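Local atomic coordinates of putative phosphoglycolate phosphatase (Lactobacillus delbrueckii, PDB entry 2HI0), a protein that probably hydrolyses phosphoglycolate to glycolate and phosphate, as a member of the haloacid dehalogenase-like hydrolases. Residues 40-43 against 44-47; 65-68 against 69-72. One frame throughout, in Å; residues are numbered along the deposited sequence.

Interaction 1 (40-43 against 44-47)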
loop_
_atom_site.group_PDB
_atom_site.type_symbol
_atom_site.label_atom_id
_atom_site.label_comp_id
_atom_site.label_asym_id
_atom_site.label_seq_id
_atom_site.Cartn_x
_atom_site.Cartn_y
_atom_site.Cartn_z
ATOM N N THR A 40 13.172 -8.756 -9.211
ATOM C CA THR A 40 13.151 -9.507 -7.969
ATOM C C THR A 40 12.062 -8.929 -7.069
ATOM O O THR A 40 11.569 -7.816 -7.290
ATOM C CB THR A 40 14.513 -9.369 -7.216
ATOM O OG1 THR A 40 14.711 -7.991 -6.902
ATOM C CG2 THR A 40 15.727 -9.861 -8.091
ATOM N N VAL A 41 11.698 -9.678 -6.030
ATOM C CA VAL A 41 10.805 -9.152 -4.983
ATOM C C VAL A 41 11.353 -7.871 -4.353
ATOM O O VAL A 41 10.582 -6.958 -4.041
ATOM C CB VAL A 41 10.514 -10.181 -3.874
ATOM C CG1 VAL A 41 9.989 -9.500 -2.628
ATOM C CG2 VAL A 41 9.599 -11.284 -4.389
ATOM N N GLU A 42 12.671 -7.778 -4.194
ATOM C CA GLU A 42 13.254 -6.563 -3.627
ATOM C C GLU A 42 13.071 -5.367 -4.574
ATOM O O GLU A 42 12.892 -4.233 -4.118
ATOM C CB GLU A 42 14.748 -6.726 -3.274
ATOM C CG GLU A 42 15.050 -7.615 -2.057
ATOM C CD GLU A 42 14.280 -7.253 -0.767
ATOM O OE1 GLU A 42 14.642 -6.243 -0.125
ATOM O OE2 GLU A 42 13.326 -7.991 -0.382
ATOM N N ASP A 43 13.115 -5.614 -5.887
ATOM C CA ASP A 43 12.878 -4.555 -6.868
ATOM C C ASP A 43 11.437 -4.063 -6.679
ATOM O O ASP A 43 11.153 -2.852 -6.639
ATOM C CB ASP A 43 13.066 -5.056 -8.304
ATOM C CG ASP A 43 14.517 -5.348 -8.669
ATOM O OD1 ASP A 43 15.445 -4.681 -8.145
ATOM O OD2 ASP A 43 14.697 -6.238 -9.535
ATOM N N ILE A 44 10.519 -5.016 -6.595
ATOM C CA ILE A 44 9.101 -4.656 -6.491
ATOM C C ILE A 44 8.809 -3.802 -5.248
ATOM O O ILE A 44 7.951 -2.927 -5.280
ATOM C CB ILE A 44 8.177 -5.944 -6.552
ATOM C CG1 ILE A 44 7.689 -6.160 -7.985
ATOM C CG2 ILE A 44 7.032 -5.885 -5.575
ATOM C CD1 ILE A 44 8.799 -6.489 -8.982
ATOM N N LYS A 45 9.506 -4.074 -4.148
ATOM C CA LYS A 45 9.361 -3.270 -2.920
ATOM C C LYS A 45 9.785 -1.820 -3.097
ATOM O O LYS A 45 9.328 -0.935 -2.354
ATOM C CB LYS A 45 10.121 -3.931 -1.778
ATOM C CG LYS A 45 9.562 -5.281 -1.369
ATOM C CD LYS A 45 10.391 -5.932 -0.301
ATOM C CE LYS A 45 9.675 -7.145 0.254
ATOM N NZ LYS A 45 10.584 -7.976 1.124
ATOM N N ASN A 46 10.617 -1.578 -4.107
ATOM C CA ASN A 46 11.014 -0.214 -4.509
ATOM C C ASN A 46 10.065 0.403 -5.548
ATOM O O ASN A 46 10.054 1.622 -5.762
ATOM C CB ASN A 46 12.432 -0.198 -5.087
ATOM C CG ASN A 46 13.491 -0.316 -4.041
ATOM O OD1 ASN A 46 14.005 0.697 -3.533
ATOM N ND2 ASN A 46 13.821 -1.548 -3.687
ATOM N N PHE A 47 9.286 -0.414 -6.239
ATOM C CA PHE A 47 8.395 0.143 -7.257
ATOM C C PHE A 47 7.025 0.534 -6.753
ATOM O O PHE A 47 6.495 1.550 -7.125
ATOM C CB PHE A 47 8.217 -0.810 -8.427
ATOM C CG PHE A 47 9.514 -1.261 -9.106
ATOM C CD1 PHE A 47 10.666 -0.491 -9.082
ATOM C CD2 PHE A 47 9.515 -2.469 -9.816
ATOM C CE1 PHE A 47 11.816 -0.950 -9.696
ATOM C CE2 PHE A 47 10.624 -2.907 -10.441
ATOM C CZ PHE A 47 11.787 -2.134 -10.390
#
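The short helix 41-47 starts with a capped first turn, and its first bond across the contact runs from Ile44 N to Thr40 O at 3.1 Å. Thr40 is the N-cap: its OG1 accepts from Asp43 N at 3.0 Å. In return Asp43 OD2 takes Thr40 N from above the carboxylate plane, almost straight at 172°. This reciprocal pair is a capping box, to which threonine and aspartate are suited because each offers a short side-chain acceptor to a backbone N-H at the helix start. Asp43 is buried, and its OD1 is held by Arg68. The helix lies in the helical region between strands 6-9 and 128-133, consistent with the cap domain of such phosphatases, and Val41 and Ile44 pack on Thr23 of helix 19-32. Phe47 lays one ring face under the Asp43 carbonyl, with Asp43 O 3.3 Å above the ring centre. On another side the aliphatic part of Lys45 crosses Val41 CG1. In the conformer described, Lys45 NZ meets Glu42 OE2 on the syn side at 3.1 Å, a salt bridge left provisional by the glutamate's second conformer. Asn46 folds back so that ND2 donates to Glu42 O at 2.9 Å, the acceptor lying in its amide plane.

Interaction 2 (65-68 against 69-72)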
loop_
_atom_site.group_PDB
_atom_site.type_symbol
_atom_site.label_atom_id
_atom_site.label_comp_id
_atom_site.label_asym_id
_atom_site.label_seq_id
_atom_site.Cartn_x
_atom_site.Cartn_y
_atom_site.Cartn_z
ATOM N N GLY A 65 18.291 1.932 -16.401
ATOM C CA GLY A 65 19.547 2.129 -15.670
ATOM C C GLY A 65 19.488 3.066 -14.477
ATOM O O GLY A 65 20.545 3.378 -13.906
ATOM N N SER A 66 18.296 3.522 -14.116
ATOM C CA SER A 66 18.101 4.398 -12.950
ATOM C C SER A 66 18.460 3.696 -11.636
ATOM O O SER A 66 18.256 2.495 -11.471
ATOM C CB SER A 66 16.661 4.955 -12.878
ATOM O OG SER A 66 16.408 5.790 -13.987
ATOM N N SER A 67 19.036 4.460 -10.720
ATOM C CA SER A 67 19.330 3.994 -9.372
ATOM C C SER A 67 18.070 3.765 -8.553
ATOM O O SER A 67 17.019 4.394 -8.796
ATOM C CB SER A 67 20.214 4.984 -8.647
ATOM O OG SER A 67 19.474 6.151 -8.362
ATOM N N ARG A 68 18.156 2.908 -7.547
ATOM C CA ARG A 68 17.010 2.758 -6.627
ATOM C C ARG A 68 16.689 4.054 -5.932
ATOM O O ARG A 68 15.534 4.397 -5.751
ATOM C CB ARG A 68 17.235 1.681 -5.566
ATOM C CG ARG A 68 17.346 0.347 -6.162
ATOM C CD ARG A 68 17.388 -0.714 -5.135
ATOM N NE ARG A 68 16.960 -1.989 -5.693
ATOM C CZ ARG A 68 17.060 -3.141 -5.036
ATOM N NH1 ARG A 68 17.572 -3.167 -3.803
ATOM N NH2 ARG A 68 16.648 -4.266 -5.614
ATOM N N GLU A 69 17.720 4.801 -5.534
ATOM C CA GLU A 69 17.541 6.100 -4.862
ATOM C C GLU A 69 16.667 7.026 -5.665
ATOM O O GLU A 69 15.817 7.736 -5.122
ATOM C CB GLU A 69 18.878 6.832 -4.654
ATOM C CG GLU A 69 18.770 8.169 -3.868
ATOM C CD GLU A 69 18.648 9.483 -4.712
ATOM O OE1 GLU A 69 18.738 9.517 -5.975
ATOM O OE2 GLU A 69 18.452 10.538 -4.054
ATOM N N SER A 70 16.937 7.065 -6.973
ATOM C CA SER A 70 16.284 8.019 -7.853
ATOM C C SER A 70 14.808 7.738 -7.986
ATOM O O SER A 70 14.019 8.639 -8.382
ATOM C CB SER A 70 16.915 8.068 -9.257
ATOM O OG SER A 70 16.653 6.904 -10.036
ATOM N N LEU A 71 14.404 6.498 -7.717
ATOM C CA LEU A 71 13.007 6.136 -7.889
ATOM C C LEU A 71 12.098 6.725 -6.796
ATOM O O LEU A 71 10.892 6.888 -7.011
ATOM C CB LEU A 71 12.883 4.643 -7.908
ATOM C CG LEU A 71 13.725 3.865 -8.913
ATOM C CD1 LEU A 71 13.426 2.378 -8.756
ATOM C CD2 LEU A 71 13.601 4.322 -10.322
ATOM N N VAL A 72 12.652 7.041 -5.633
ATOM C CA VAL A 72 11.822 7.440 -4.489
ATOM C C VAL A 72 10.937 8.653 -4.831
ATOM O O VAL A 72 9.714 8.651 -4.543
ATOM C CB VAL A 72 12.653 7.664 -3.218
ATOM C CG1 VAL A 72 11.774 8.139 -2.070
ATOM C CG2 VAL A 72 13.437 6.379 -2.813
HETATM O O HOH W 1 20.589 8.383 -7.405
#
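Ser67 and Ser70 grip each other where the chain enters the short, weakly bonded helix 68-71. Ser67 OG accepts from Ser70 N at 3.0 Å, the capping bond, and Ser70 OG returns a bond to Ser67 O at 2.8 Å. Both hydroxyls sit between their own backbone N and carbonyl carbon (chi1 70° and 71°), which turns Ser67 OG to the N-H three residues on and Ser70 OG back to the carbonyl. Serine suits both places, being small and able to accept or donate close to the main chain. The packed side belongs to Leu71, the one buried residue here. Its CG lies 3.3 Å from Ser67 O, and CD2 reaches Ser66 CB at 4.0 Å, while Leu71 N donates to Arg68 O. Beyond the segment the leucine packs on Ala61 of helix 52-63 and Phe47 of helix 41-47. An alanine here is likely to open a gap against Ser66 and Phe47, because the branched end that fills this space would be gone. Arg68, extended from CG to NE, leads away from the turn onto helix 41-47, passing Glu42 and Asn46 to reach Asp43. The other side is looser and wet: in the conformer described, a water links Ser67 OG to Glu69 OE1, to which it donates at 2.6 Å, though a second conformer of Glu69 makes this link provisional. A charged, flexible residue is at ease on this exposed side. Just upstream, Gly65 closes helix 52-63 with a positive phi, a Schellman motif in which a side chain would press on the preceding carbonyl. The chain thus ends one helix and, two residues later, begins the next with a serine N-cap.

The two contacts join directly: Arg68 NH2 of interaction 2 forms a salt bridge with Asp43 OD1 of interaction 1 at 2.8 Å, and Phe47 CE1 packs on Leu71 CD1 at 3.8 Å. Each is the start of a short helix with a hydroxyl N-cap, yet their settings differ. Interaction 1 is partly buried, on a helix lying against helix 19-32, and the aspartate of its capping box also holds a charged partner. Interaction 2 is a surface contact, its centre about 19 Å from the centre of the chain against about 13 Å for that of interaction 1, and relies on two serines instead, with Leu71 as its one buried side chain. Both interactions border helix 52-63, which Asp43 touches at Tyr62 and Leu71 at Ala61.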